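Local coordinates for toxin protein (Yersinia entomophaga, PDB 6AQK), which probably acts as the ADP-ribosyltransferase toxin domain of RHS2, moving ADP-ribose from NAD+ to a target, at residues 18-23 and 176-181; 145-150 and 183-188; 28-33 and 81-86; 100-105 and 165-170; 89-94 and 172-177. One frame throughout, in Å; residues are numbered along the deposited sequence.

Contact 1 of 5, residues 18-23 and 176-181; sequences ALYKQQ and EGLYAS
Q23 and Y20 of the short helix 19-23 hold the loop 176-181 where its backbone passes G177 and L178. The tight part is built on the Q23 amide. L178 N donates to Q23 OE1 at 3.0 Å, with an N-H...O angle of 156°. The donor stands well above the amide plane, so it does not use a lone pair. The same oxygen lies 3.3 Å from G177 CA, an approach that the missing side chain permits. G177 CA also sits over one face of the Y20 ring, 4.2 Å from its centroid, as a CH-pi contact. The Y20 ring carbon CE1 reaches L178 N at 3.6 Å. The Q23 amide and the Y20 ring thus meet the G177-L178 peptide from two directions. Deeper in, L19 CD2 lies 3.7 Å from E176 O.

The outer side is looser. L178 and Y179 are largely exposed. L178 CB rests on Y20 CD1 at 3.9 Å, and its CD2 touches the Q23 carbonyl. The Y179 ring comes no nearer to helix 19-23 than 4.0 Å, from CE2 to Q23 O. A type I turn from G177 to A180 folds the loop here, closed by A180 N bonding to G177 O. This loop runs between strands 161-167 and 184-187, a position consistent with the ARTT loop of ADP-ribosylating toxins. Q23 and Y179 also pack on E184 of strand 184-187. A18 and K21 touch helix 74-90, and K21 and Q22 touch helix 27-39; Q22 reaches helix 74-90 as well.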
# COMPACT_ATOMS: atom_id res chain seq x y z
N ALA A 18 -14.97 10.28 2.47
CA ALA A 18 -13.81 10.79 3.12
C ALA A 18 -12.54 10.24 2.51
O ALA A 18 -11.50 10.91 2.58
CB ALA A 18 -13.87 10.47 4.60
N LEU A 19 -12.63 9.06 1.90
CA LEU A 19 -11.46 8.53 1.16
C LEU A 19 -10.83 9.52 0.16
O LEU A 19 -9.58 9.51 -0.00
CB LEU A 19 -11.80 7.22 0.47
CG LEU A 19 -10.77 6.40 -0.22
CD1 LEU A 19 -9.68 6.11 0.80
CD2 LEU A 19 -11.35 5.08 -0.70
N TYR A 20 -11.64 10.36 -0.51
CA TYR A 20 -11.10 11.35 -1.44
C TYR A 20 -10.05 12.24 -0.78
O TYR A 20 -9.06 12.62 -1.45
CB TYR A 20 -12.16 12.31 -1.98
CG TYR A 20 -13.03 11.75 -3.07
CD1 TYR A 20 -12.57 11.61 -4.39
CD2 TYR A 20 -14.36 11.49 -2.83
CE1 TYR A 20 -13.43 11.11 -5.37
CE2 TYR A 20 -15.22 10.99 -3.79
CZ TYR A 20 -14.77 10.80 -5.03
OH TYR A 20 -15.72 10.31 -5.87
N LYS A 21 -10.30 12.66 0.45
CA LYS A 21 -9.31 13.46 1.20
C LYS A 21 -7.90 12.86 1.29
O LYS A 21 -6.91 13.59 1.22
CB LYS A 21 -9.80 13.88 2.60
CG LYS A 21 -11.02 14.82 2.61
CD LYS A 21 -11.57 14.97 4.02
N GLN A 22 -7.79 11.54 1.41
CA GLN A 22 -6.52 10.88 1.49
C GLN A 22 -5.85 10.71 0.12
O GLN A 22 -4.63 10.56 0.03
CB GLN A 22 -6.82 9.48 2.07
CG GLN A 22 -5.61 8.65 2.34
CD GLN A 22 -5.16 7.75 1.24
OE1 GLN A 22 -5.83 7.54 0.25
NE2 GLN A 22 -3.94 7.20 1.42
N GLN A 23 -6.65 10.62 -0.95
CA GLN A 23 -6.16 10.27 -2.31
C GLN A 23 -5.74 11.44 -3.19
O GLN A 23 -5.06 11.22 -4.18
CB GLN A 23 -7.27 9.59 -3.09
CG GLN A 23 -7.61 8.23 -2.57
CD GLN A 23 -8.87 7.75 -3.19
OE1 GLN A 23 -9.88 8.49 -3.28
NE2 GLN A 23 -8.85 6.53 -3.64
N GLU A 176 -13.76 2.74 -5.17
CA GLU A 176 -14.30 3.97 -4.65
C GLU A 176 -13.23 5.06 -4.61
O GLU A 176 -12.12 4.77 -4.31
CB GLU A 176 -14.83 3.68 -3.24
CG GLU A 176 -15.78 4.69 -2.69
CD GLU A 176 -17.13 4.67 -3.38
OE1 GLU A 176 -17.42 5.68 -3.98
OE2 GLU A 176 -17.90 3.69 -3.36
N GLY A 177 -13.58 6.30 -4.90
CA GLY A 177 -12.63 7.41 -4.82
C GLY A 177 -12.09 7.91 -6.15
O GLY A 177 -12.62 7.66 -7.20
N LEU A 178 -10.99 8.61 -6.08
CA LEU A 178 -10.62 9.53 -7.08
C LEU A 178 -10.20 8.84 -8.36
O LEU A 178 -10.38 9.39 -9.44
CB LEU A 178 -9.54 10.39 -6.48
CG LEU A 178 -8.84 11.55 -7.16
CD1 LEU A 178 -9.75 12.65 -7.69
CD2 LEU A 178 -7.90 12.18 -6.14
N TYR A 179 -9.73 7.59 -8.29
CA TYR A 179 -9.25 6.89 -9.47
C TYR A 179 -10.03 5.61 -9.70
O TYR A 179 -9.61 4.79 -10.53
CB TYR A 179 -7.76 6.59 -9.30
CG TYR A 179 -6.95 7.86 -9.09
CD1 TYR A 179 -6.89 8.79 -10.11
CD2 TYR A 179 -6.36 8.16 -7.89
CE1 TYR A 179 -6.22 9.98 -9.97
CE2 TYR A 179 -5.67 9.39 -7.72
CZ TYR A 179 -5.61 10.27 -8.79
OH TYR A 179 -4.97 11.49 -8.70
N ALA A 180 -11.17 5.45 -9.03
CA ALA A 180 -12.02 4.27 -9.24
C ALA A 180 -12.40 4.10 -10.71
O ALA A 180 -12.32 3.02 -11.22
CB ALA A 180 -13.27 4.37 -8.41
N SER A 181 -12.70 5.19 -11.39
CA SER A 181 -13.10 5.13 -12.82
C SER A 181 -11.87 4.82 -13.72
O SER A 181 -12.06 4.48 -14.85
CB SER A 181 -13.80 6.44 -13.24
OG SER A 181 -12.87 7.53 -13.26

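Contact 2 of 5, residues 145-150 and 183-188; sequences MSTAKD and GEVTFP
T147 and V185 pair at the centre of two antiparallel strands. V185 N donates to T147 O at 2.8 Å. In return V185 O takes two donors of T147: the hydroxyl OG1 at 2.8 Å and the backbone N in a weak, bent bond. The hydroxyl can reach because OG1 sits between the backbone N and the carbonyl carbon (chi1 75°). T147 CG2 then meets the F187 ring at CE1, 3.8 Å away, while OG1 lies near the plane of that ring at its edge. F187 N bonds to M145 O at one end of the ladder. At the other end K149 N bonds to G183 O at 3.2 Å, and the extended K149 chain runs past G183 until its CE meets V185 CG2.

S146 and E184 point to the opposite side of the pair from T147 and V185. S146 CB packs on the E184 carboxylate, 3.5 Å from CD.

Outside the pair, S146 O accepts from R104 NH1. T147 OG1 has a weak bond to T102 OG1, and A148 pairs with F103 through the backbone. M145 and T147 pack on F165. The sequence S146-T147 on one strand, E184 at the end of an E-x-E sequence on the next, with R104 next to S146, are consistent with the R-S-E motif of ADP-ribosyltransferases. The site is probably the NAD+ pocket of that fold.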
# COMPACT_ATOMS: atom_id res chain seq x y z
N MET A 145 -4.01 1.18 0.95
CA MET A 145 -3.27 0.72 -0.19
C MET A 145 -4.12 0.71 -1.46
O MET A 145 -5.13 0.00 -1.53
CB MET A 145 -2.80 -0.76 0.10
CG MET A 145 -1.94 -1.29 -1.00
SD MET A 145 -1.49 -3.02 -0.74
CE MET A 145 -0.02 -2.72 0.16
N SER A 146 -3.63 1.38 -2.52
CA SER A 146 -4.24 1.38 -3.82
C SER A 146 -3.67 0.27 -4.64
O SER A 146 -2.52 -0.11 -4.44
CB SER A 146 -4.00 2.69 -4.55
OG SER A 146 -2.59 2.91 -4.73
N THR A 147 -4.51 -0.28 -5.49
CA THR A 147 -4.13 -1.37 -6.33
C THR A 147 -4.83 -1.15 -7.68
O THR A 147 -5.73 -0.33 -7.76
CB THR A 147 -4.52 -2.76 -5.71
OG1 THR A 147 -5.93 -3.01 -5.80
CG2 THR A 147 -4.02 -2.89 -4.22
N ALA A 148 -4.37 -1.82 -8.73
CA ALA A 148 -4.92 -1.67 -10.06
C ALA A 148 -5.52 -2.99 -10.55
O ALA A 148 -5.00 -4.02 -10.24
CB ALA A 148 -3.86 -1.26 -11.05
N LYS A 149 -6.59 -2.91 -11.34
CA LYS A 149 -7.16 -4.07 -12.01
C LYS A 149 -6.22 -4.62 -13.06
O LYS A 149 -6.21 -5.83 -13.27
CB LYS A 149 -8.47 -3.74 -12.69
CG LYS A 149 -9.57 -3.54 -11.69
CD LYS A 149 -10.78 -2.97 -12.34
CE LYS A 149 -11.81 -2.59 -11.29
NZ LYS A 149 -13.10 -2.24 -11.96
N ASP A 150 -5.53 -3.73 -13.74
CA ASP A 150 -4.72 -4.15 -14.89
C ASP A 150 -3.26 -3.93 -14.58
O ASP A 150 -2.87 -2.81 -14.26
CB ASP A 150 -5.17 -3.33 -16.09
CG ASP A 150 -4.56 -3.81 -17.39
OD1 ASP A 150 -3.50 -4.46 -17.39
OD2 ASP A 150 -5.19 -3.58 -18.41
N GLY A 183 -9.77 2.25 -12.78
CA GLY A 183 -9.50 0.88 -12.39
C GLY A 183 -8.84 0.69 -11.02
O GLY A 183 -8.38 -0.39 -10.70
N GLU A 184 -8.79 1.72 -10.20
CA GLU A 184 -8.07 1.60 -8.91
C GLU A 184 -9.01 0.92 -7.92
O GLU A 184 -10.20 1.31 -7.83
CB GLU A 184 -7.61 2.96 -8.45
CG GLU A 184 -6.90 2.96 -7.11
CD GLU A 184 -6.04 4.24 -6.93
OE1 GLU A 184 -6.39 5.13 -6.13
OE2 GLU A 184 -5.02 4.33 -7.59
N VAL A 185 -8.49 -0.09 -7.19
CA VAL A 185 -9.20 -0.72 -6.09
C VAL A 185 -8.41 -0.44 -4.82
O VAL A 185 -7.25 -0.77 -4.76
CB VAL A 185 -9.28 -2.25 -6.33
CG1 VAL A 185 -9.84 -2.96 -5.12
CG2 VAL A 185 -10.04 -2.58 -7.61
N THR A 186 -9.05 0.10 -3.81
CA THR A 186 -8.38 0.45 -2.58
C THR A 186 -8.70 -0.40 -1.38
O THR A 186 -9.88 -0.88 -1.20
CB THR A 186 -8.76 1.93 -2.28
OG1 THR A 186 -8.62 2.69 -3.49
CG2 THR A 186 -7.87 2.56 -1.16
N PHE A 187 -7.72 -0.54 -0.49
CA PHE A 187 -7.86 -1.38 0.69
C PHE A 187 -7.64 -0.52 1.88
O PHE A 187 -6.93 0.48 1.79
CB PHE A 187 -6.91 -2.55 0.67
CG PHE A 187 -7.25 -3.54 -0.40
CD1 PHE A 187 -6.92 -3.30 -1.73
CD2 PHE A 187 -8.03 -4.64 -0.09
CE1 PHE A 187 -7.24 -4.22 -2.70
CE2 PHE A 187 -8.34 -5.58 -1.05
CZ PHE A 187 -7.97 -5.35 -2.37
N PRO A 188 -8.29 -0.85 2.99
CA PRO A 188 -8.21 0.02 4.13
C PRO A 188 -6.96 -0.10 4.98
O PRO A 188 -6.23 -1.10 4.94
CB PRO A 188 -9.48 -0.37 4.93
CG PRO A 188 -9.55 -1.83 4.69
CD PRO A 188 -9.21 -1.97 3.25
O HOH W 1 -4.45 -1.33 2.87

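Contact 3 of 5, residues 28-33 and 81-86; sequences PYYSSF and QKTLGK
The rings of Y30 and F33 receive L84, one methyl to each ring. L84 CD2 lies at the edge of the Y30 ring, near its plane, 4.2 Å from CD2 of that tyrosine. L84 CD1 approaches the F33 ring obliquely and is 3.6 Å from CE1. The two aromatic residues reach L84 by different rotations. F33 has CG anti to the backbone N (chi1 -172°), whereas Y30 has CG beside it (chi1 -75°). F54 and W58 also meet the F33 ring edge-to-face. Q81 CB touches the end of the same ring, 4.3 Å from F33 CZ.

T83 meets the outer end of Y30. Its CG2 is 3.7 Å from Y30 CE2 and 3.3 Å from Y30 OH, and the two side chains cross at about a right angle. The T83 hydroxyl is bonded to E79 O, one turn back in its own helix.

The helices pass almost at right angles (crossing angle -87°), and their axes come no closer than 11.5 Å. Backbones therefore stay apart, and side chains bridge the distance. V80 and K21 pack beside Y30, and I144 lies on L84. Q81 turns its amide elsewhere and bonds through NE2 to Y45 O. The chemistry across the interface is thus mainly apolar. Shape and burial, more than directed polar bonds, probably hold these two helices together.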
# COMPACT_ATOMS: atom_id res chain seq x y z
N PRO A 28 0.30 13.50 0.69
CA PRO A 28 1.53 13.53 1.50
C PRO A 28 1.30 13.65 3.03
O PRO A 28 2.06 13.08 3.80
CB PRO A 28 2.26 14.80 0.98
CG PRO A 28 1.79 14.93 -0.44
CD PRO A 28 0.34 14.58 -0.34
N TYR A 29 0.29 14.41 3.42
CA TYR A 29 -0.07 14.53 4.85
C TYR A 29 -0.54 13.15 5.39
O TYR A 29 -0.17 12.72 6.46
CB TYR A 29 -1.17 15.55 5.05
CG TYR A 29 -0.66 16.97 4.89
CD1 TYR A 29 -0.10 17.63 5.94
CD2 TYR A 29 -0.68 17.62 3.63
CE1 TYR A 29 0.38 18.93 5.79
CE2 TYR A 29 -0.19 18.93 3.48
CZ TYR A 29 0.31 19.56 4.57
OH TYR A 29 0.83 20.80 4.46
N TYR A 30 -1.37 12.47 4.64
CA TYR A 30 -1.94 11.14 5.06
C TYR A 30 -0.89 10.06 5.05
O TYR A 30 -0.79 9.22 6.00
CB TYR A 30 -3.16 10.75 4.14
CG TYR A 30 -4.34 11.58 4.54
CD1 TYR A 30 -4.49 12.88 4.05
CD2 TYR A 30 -5.27 11.12 5.48
CE1 TYR A 30 -5.51 13.71 4.49
CE2 TYR A 30 -6.29 11.94 5.93
CZ TYR A 30 -6.40 13.24 5.43
OH TYR A 30 -7.37 14.06 5.81
N SER A 31 -0.11 10.05 3.97
CA SER A 31 0.97 9.09 3.83
C SER A 31 2.01 9.26 4.97
O SER A 31 2.38 8.30 5.63
CB SER A 31 1.66 9.24 2.49
OG SER A 31 2.59 8.18 2.38
N SER A 32 2.44 10.49 5.22
CA SER A 32 3.39 10.75 6.25
C SER A 32 2.88 10.46 7.68
O SER A 32 3.66 10.01 8.57
CB SER A 32 3.97 12.17 6.06
OG SER A 32 3.00 13.17 6.32
N PHE A 33 1.58 10.67 7.91
CA PHE A 33 0.94 10.34 9.16
C PHE A 33 1.02 8.77 9.38
O PHE A 33 1.39 8.32 10.49
CB PHE A 33 -0.50 10.75 9.12
CG PHE A 33 -1.26 10.63 10.44
CD1 PHE A 33 -1.86 9.41 10.86
CD2 PHE A 33 -1.50 11.75 11.19
CE1 PHE A 33 -2.55 9.33 12.06
CE2 PHE A 33 -2.22 11.68 12.37
CZ PHE A 33 -2.75 10.46 12.81
N GLN A 81 -6.50 12.60 11.79
CA GLN A 81 -7.02 11.53 12.66
C GLN A 81 -8.53 11.31 12.48
O GLN A 81 -8.98 10.18 12.33
CB GLN A 81 -6.63 11.83 14.14
CG GLN A 81 -7.01 10.75 15.11
CD GLN A 81 -6.71 11.14 16.53
OE1 GLN A 81 -7.19 12.18 16.98
NE2 GLN A 81 -5.86 10.33 17.23
N LYS A 82 -9.33 12.39 12.47
CA LYS A 82 -10.75 12.27 12.27
C LYS A 82 -11.08 11.71 10.87
O LYS A 82 -11.97 10.89 10.74
CB LYS A 82 -11.43 13.63 12.47
CG LYS A 82 -11.27 14.16 13.88
N THR A 83 -10.32 12.11 9.86
CA THR A 83 -10.61 11.69 8.49
C THR A 83 -10.37 10.18 8.40
O THR A 83 -11.19 9.51 7.82
CB THR A 83 -9.78 12.47 7.48
OG1 THR A 83 -10.23 13.82 7.45
CG2 THR A 83 -9.99 12.00 6.11
N LEU A 84 -9.28 9.71 9.01
CA LEU A 84 -8.98 8.25 9.04
C LEU A 84 -10.13 7.48 9.68
O LEU A 84 -10.58 6.49 9.14
CB LEU A 84 -7.64 7.94 9.69
CG LEU A 84 -6.40 8.41 8.94
CD1 LEU A 84 -5.17 8.29 9.81
CD2 LEU A 84 -6.19 7.66 7.61
N GLY A 85 -10.63 8.02 10.79
CA GLY A 85 -11.83 7.57 11.48
C GLY A 85 -13.05 7.49 10.61
O GLY A 85 -13.71 6.42 10.53
N LYS A 86 -13.33 8.59 9.89
CA LYS A 86 -14.43 8.61 8.94
C LYS A 86 -14.31 7.63 7.85
O LYS A 86 -15.32 7.03 7.49
CB LYS A 86 -14.69 10.00 8.35
CG LYS A 86 -15.05 11.01 9.43
CD LYS A 86 -16.15 11.98 8.95
CE LYS A 86 -15.70 12.83 7.80
NZ LYS A 86 -14.50 13.64 8.19

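Contact 4 of 5, residues 100-105 and 165-170; sequences NETFRG and FDLEPG
N100 and L167 share the straightest bond of this strand pair: L167 N donates to N100 O at 2.9 Å with an angle of 168°. T102 and F165 form a hydrogen-bonded antiparallel pair. F165 N reaches T102 O at 2.9 Å, and T102 N reaches F165 O at 3.1 Å. E101 and D166 form the non-hydrogen-bonded pair between them. There E101 CA makes a CA-H...O contact of 3.0 Å to F165 O. E101 N is buried by the contact and has no partner in the model.

The acidic ends point to other partners. E101 OE2 bonds to H164 NE2, and D166 OD2 forms a salt bridge with R225 NH1. The two carboxylates stay apart.

T102, F165 and L167 pack on the other side. T102 OG1 sits between the backbone N and the carbonyl carbon (chi1 65°) and rests 3.6 Å from F165 CD2. The T102 methyl CG2 faces L167 CD2 at 4.1 Å. R104 CB comes to the edge of the F165 ring, 4.1 Å from CE2. Beyond CB the arginine leads away, with NE in a salt bridge to D106 and NH1 on S146 O. From its place on the first strand, R104 is probably the arginine of the R-S-E motif.

Strand 101-106 is outermost in its mixed sheet. Strand 161-167 lies between it and strand 220-226, whose A224 and M226 touch F165. Strand 145-148 covers F165 through M145 and T147.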
# COMPACT_ATOMS: atom_id res chain seq x y z
N ASN A 100 -11.33 -10.58 -9.18
CA ASN A 100 -10.66 -11.69 -8.49
C ASN A 100 -9.24 -11.39 -8.05
O ASN A 100 -8.71 -12.08 -7.20
CB ASN A 100 -10.52 -12.94 -9.41
CG ASN A 100 -11.84 -13.59 -9.70
OD1 ASN A 100 -12.78 -13.56 -8.86
ND2 ASN A 100 -11.94 -14.19 -10.90
N GLU A 101 -8.65 -10.36 -8.63
CA GLU A 101 -7.21 -10.10 -8.47
C GLU A 101 -6.93 -8.63 -8.82
O GLU A 101 -7.57 -8.03 -9.70
CB GLU A 101 -6.33 -11.05 -9.31
CG GLU A 101 -6.64 -11.01 -10.78
CD GLU A 101 -5.83 -11.97 -11.66
OE1 GLU A 101 -6.00 -11.78 -12.90
OE2 GLU A 101 -5.08 -12.86 -11.18
N THR A 102 -5.95 -8.09 -8.12
CA THR A 102 -5.44 -6.74 -8.39
C THR A 102 -3.91 -6.76 -8.25
O THR A 102 -3.30 -7.80 -7.92
CB THR A 102 -6.01 -5.70 -7.48
OG1 THR A 102 -5.58 -5.94 -6.13
CG2 THR A 102 -7.45 -5.65 -7.60
N PHE A 103 -3.28 -5.65 -8.65
CA PHE A 103 -1.89 -5.54 -8.80
C PHE A 103 -1.45 -4.22 -8.29
O PHE A 103 -2.18 -3.22 -8.40
CB PHE A 103 -1.43 -5.68 -10.29
CG PHE A 103 -1.94 -6.92 -10.93
CD1 PHE A 103 -3.17 -6.90 -11.56
CD2 PHE A 103 -1.20 -8.07 -10.91
CE1 PHE A 103 -3.71 -8.08 -12.06
CE2 PHE A 103 -1.71 -9.25 -11.46
CZ PHE A 103 -2.98 -9.24 -12.03
N ARG A 104 -0.28 -4.24 -7.71
CA ARG A 104 0.36 -2.99 -7.24
C ARG A 104 1.82 -2.92 -7.57
O ARG A 104 2.56 -3.85 -7.36
CB ARG A 104 0.19 -2.88 -5.71
CG ARG A 104 0.82 -1.61 -5.15
CD ARG A 104 0.49 -1.49 -3.65
NE ARG A 104 1.31 -0.42 -3.09
CZ ARG A 104 0.96 0.86 -2.99
NH1 ARG A 104 -0.23 1.30 -3.34
NH2 ARG A 104 1.82 1.69 -2.50
N GLY A 105 2.29 -1.70 -7.94
CA GLY A 105 3.67 -1.43 -8.19
C GLY A 105 4.24 -0.62 -7.05
O GLY A 105 3.58 0.27 -6.56
N PHE A 165 -2.23 -9.67 -6.05
CA PHE A 165 -3.24 -9.94 -5.03
C PHE A 165 -4.32 -10.84 -5.55
O PHE A 165 -4.92 -10.61 -6.59
CB PHE A 165 -3.84 -8.65 -4.59
CG PHE A 165 -2.87 -7.79 -3.80
CD1 PHE A 165 -2.32 -8.25 -2.60
CD2 PHE A 165 -2.54 -6.54 -4.24
CE1 PHE A 165 -1.40 -7.49 -1.90
CE2 PHE A 165 -1.61 -5.81 -3.56
CZ PHE A 165 -1.09 -6.24 -2.40
N ASP A 166 -4.52 -11.92 -4.81
CA ASP A 166 -5.70 -12.78 -4.93
C ASP A 166 -6.76 -12.30 -3.93
O ASP A 166 -6.53 -12.32 -2.72
CB ASP A 166 -5.25 -14.23 -4.65
CG ASP A 166 -6.38 -15.22 -4.65
OD1 ASP A 166 -7.47 -14.90 -5.16
OD2 ASP A 166 -6.16 -16.36 -4.16
N LEU A 167 -7.90 -11.87 -4.45
CA LEU A 167 -8.95 -11.32 -3.58
C LEU A 167 -9.87 -12.44 -3.09
O LEU A 167 -10.56 -12.99 -3.86
CB LEU A 167 -9.71 -10.25 -4.31
CG LEU A 167 -9.12 -8.86 -4.22
CD1 LEU A 167 -7.63 -8.76 -4.36
CD2 LEU A 167 -9.85 -7.92 -5.17
N GLU A 168 -9.90 -12.72 -1.79
CA GLU A 168 -10.79 -13.82 -1.28
C GLU A 168 -12.19 -13.21 -1.15
O GLU A 168 -12.31 -12.02 -0.84
CB GLU A 168 -10.35 -14.30 0.07
CG GLU A 168 -9.05 -15.11 0.05
CD GLU A 168 -8.73 -15.74 1.42
OE1 GLU A 168 -9.39 -15.45 2.47
OE2 GLU A 168 -7.78 -16.54 1.45
N PRO A 169 -13.26 -14.02 -1.32
CA PRO A 169 -14.62 -13.51 -1.07
C PRO A 169 -14.74 -12.82 0.30
O PRO A 169 -14.24 -13.32 1.27
CB PRO A 169 -15.47 -14.81 -1.14
CG PRO A 169 -14.74 -15.63 -2.15
CD PRO A 169 -13.28 -15.45 -1.74
N GLY A 170 -15.37 -11.67 0.35
CA GLY A 170 -15.48 -10.92 1.63
C GLY A 170 -14.29 -9.99 1.88
O GLY A 170 -14.19 -9.38 2.94

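Contact 5 of 5, residues 89-94 and 172-177; sequences AEWSGY and AGVSEG
The segment that follows helix 74-90 meets the loop between strands 161-167 and 184-187 here, with W91 and Y94 packed on A172, V174 and E176. The W91 indole donates from NE1 to A172 O at 2.9 Å, with the oxygen 6° out of the ring plane. V174 reaches the same indole obliquely with both methyls: CG1 is 3.5 Å from W91 NE1, and CG2 is 3.6 Å from W91 CZ2. Y94 CB closes on V174 CG1 at 3.8 Å.

E176 CG lies over one face of the Y94 ring, 4.1 Å from the centroid, as a CH-pi contact. A bend at chi2 (71°) brings OE2 back beside Y94 CA, and this oxygen bonds to H95 ND1. The Y94 ring also leans on W91, with CD2 over one face of the indole. Y94 OH donates to E90 OE1 at 2.6 Å, on the anti lone pair. That bond helps to hold the far end of the ring, and E90 OE1 also accepts from A18 N.

Around the pair, V174 bonds through its backbone to T186 of strand 184-187, and G173 to A97. P188 packs against W91 and A172 just after that strand. P17, leading into helix 19-23, touches Y94.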
# COMPACT_ATOMS: atom_id res chain seq x y z
N ALA A 89 -15.39 4.35 9.25
CA ALA A 89 -16.83 4.43 9.51
C ALA A 89 -17.66 4.24 8.25
O ALA A 89 -18.64 3.45 8.25
CB ALA A 89 -17.13 5.71 10.16
N GLU A 90 -17.16 4.82 7.16
CA GLU A 90 -17.81 4.76 5.87
C GLU A 90 -17.58 3.50 5.14
O GLU A 90 -18.22 3.28 4.08
CB GLU A 90 -17.36 5.94 5.01
CG GLU A 90 -17.75 7.30 5.60
CD GLU A 90 -17.29 8.48 4.82
OE1 GLU A 90 -16.58 8.31 3.81
OE2 GLU A 90 -17.68 9.62 5.19
N TRP A 91 -16.62 2.71 5.57
CA TRP A 91 -16.02 1.70 4.65
C TRP A 91 -17.07 0.72 4.08
O TRP A 91 -17.08 0.38 2.83
CB TRP A 91 -14.84 0.91 5.29
CG TRP A 91 -13.96 0.27 4.23
CD1 TRP A 91 -14.08 -0.97 3.72
CD2 TRP A 91 -12.85 0.89 3.53
NE1 TRP A 91 -13.15 -1.16 2.73
CE2 TRP A 91 -12.36 -0.04 2.64
CE3 TRP A 91 -12.23 2.15 3.61
CZ2 TRP A 91 -11.33 0.25 1.74
CZ3 TRP A 91 -11.16 2.42 2.75
CH2 TRP A 91 -10.72 1.45 1.83
N SER A 92 -17.93 0.22 4.97
CA SER A 92 -18.92 -0.79 4.53
C SER A 92 -19.87 -0.24 3.47
O SER A 92 -20.38 -1.00 2.70
CB SER A 92 -19.62 -1.45 5.72
OG SER A 92 -20.66 -0.60 6.12
N GLY A 93 -20.07 1.09 3.41
CA GLY A 93 -20.95 1.75 2.45
C GLY A 93 -20.27 2.00 1.10
O GLY A 93 -20.93 2.41 0.18
N TYR A 94 -18.94 1.78 0.96
CA TYR A 94 -18.25 1.95 -0.31
C TYR A 94 -18.49 0.79 -1.25
O TYR A 94 -18.73 -0.31 -0.79
CB TYR A 94 -16.73 2.10 -0.03
CG TYR A 94 -16.32 3.34 0.72
CD1 TYR A 94 -17.13 4.46 0.85
CD2 TYR A 94 -15.00 3.41 1.27
CE1 TYR A 94 -16.68 5.62 1.51
CE2 TYR A 94 -14.54 4.55 1.89
CZ TYR A 94 -15.38 5.65 2.02
OH TYR A 94 -14.86 6.74 2.69
N ALA A 172 -11.78 -6.65 1.52
CA ALA A 172 -12.11 -5.26 1.86
C ALA A 172 -11.79 -4.25 0.74
O ALA A 172 -11.84 -3.07 0.97
CB ALA A 172 -11.36 -4.88 3.15
N GLY A 173 -11.53 -4.71 -0.48
CA GLY A 173 -11.15 -3.81 -1.57
C GLY A 173 -12.38 -3.09 -2.10
O GLY A 173 -13.40 -3.71 -2.38
N VAL A 174 -12.25 -1.79 -2.31
CA VAL A 174 -13.33 -1.04 -2.84
C VAL A 174 -12.99 -0.29 -4.11
O VAL A 174 -11.84 0.20 -4.32
CB VAL A 174 -13.79 -0.05 -1.80
CG1 VAL A 174 -14.25 -0.76 -0.55
CG2 VAL A 174 -12.75 1.00 -1.44
N SER A 175 -13.98 -0.21 -4.98
CA SER A 175 -13.90 0.58 -6.17
C SER A 175 -14.51 1.90 -5.87
O SER A 175 -15.66 2.16 -6.19
CB SER A 175 -14.58 -0.16 -7.32
OG SER A 175 -14.52 0.62 -8.47
N GLU A 176 -13.76 2.74 -5.17
CA GLU A 176 -14.30 3.97 -4.65
C GLU A 176 -13.23 5.06 -4.61
O GLU A 176 -12.12 4.77 -4.31
CB GLU A 176 -14.83 3.68 -3.24
CG GLU A 176 -15.78 4.69 -2.69
CD GLU A 176 -17.13 4.67 -3.38
OE1 GLU A 176 -17.42 5.68 -3.98
OE2 GLU A 176 -17.90 3.69 -3.36
N GLY A 177 -13.58 6.30 -4.90
CA GLY A 177 -12.63 7.41 -4.82
C GLY A 177 -12.09 7.91 -6.15
O GLY A 177 -12.62 7.66 -7.20

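Overall arrangement
Contacts 1 and 5 share E176 and G177, so the loop before strand 184-187 is held by two neighbouring segments, 18-23 and 89-94, with contact centres 10 Å apart. Contact 2 continues this loop: Y179 O of contact 1 lies 3.2 Å from E184 N, and T186 O accepts from V174 N of contact 5 at 2.8 Å. Contacts 2 and 4, 9 Å apart between centres, bring S146, E184 and R104 together at what is probably the NAD+ site. A148 N to F103 O, 2.6 Å, ties these two. Contact 3 lies in the helical part, about 24 Å from contact 4 between centres. Platinum ions lie about 5 Å from G183 and about 7 Å from the side chain of E101; M51 and H74 bind platinum.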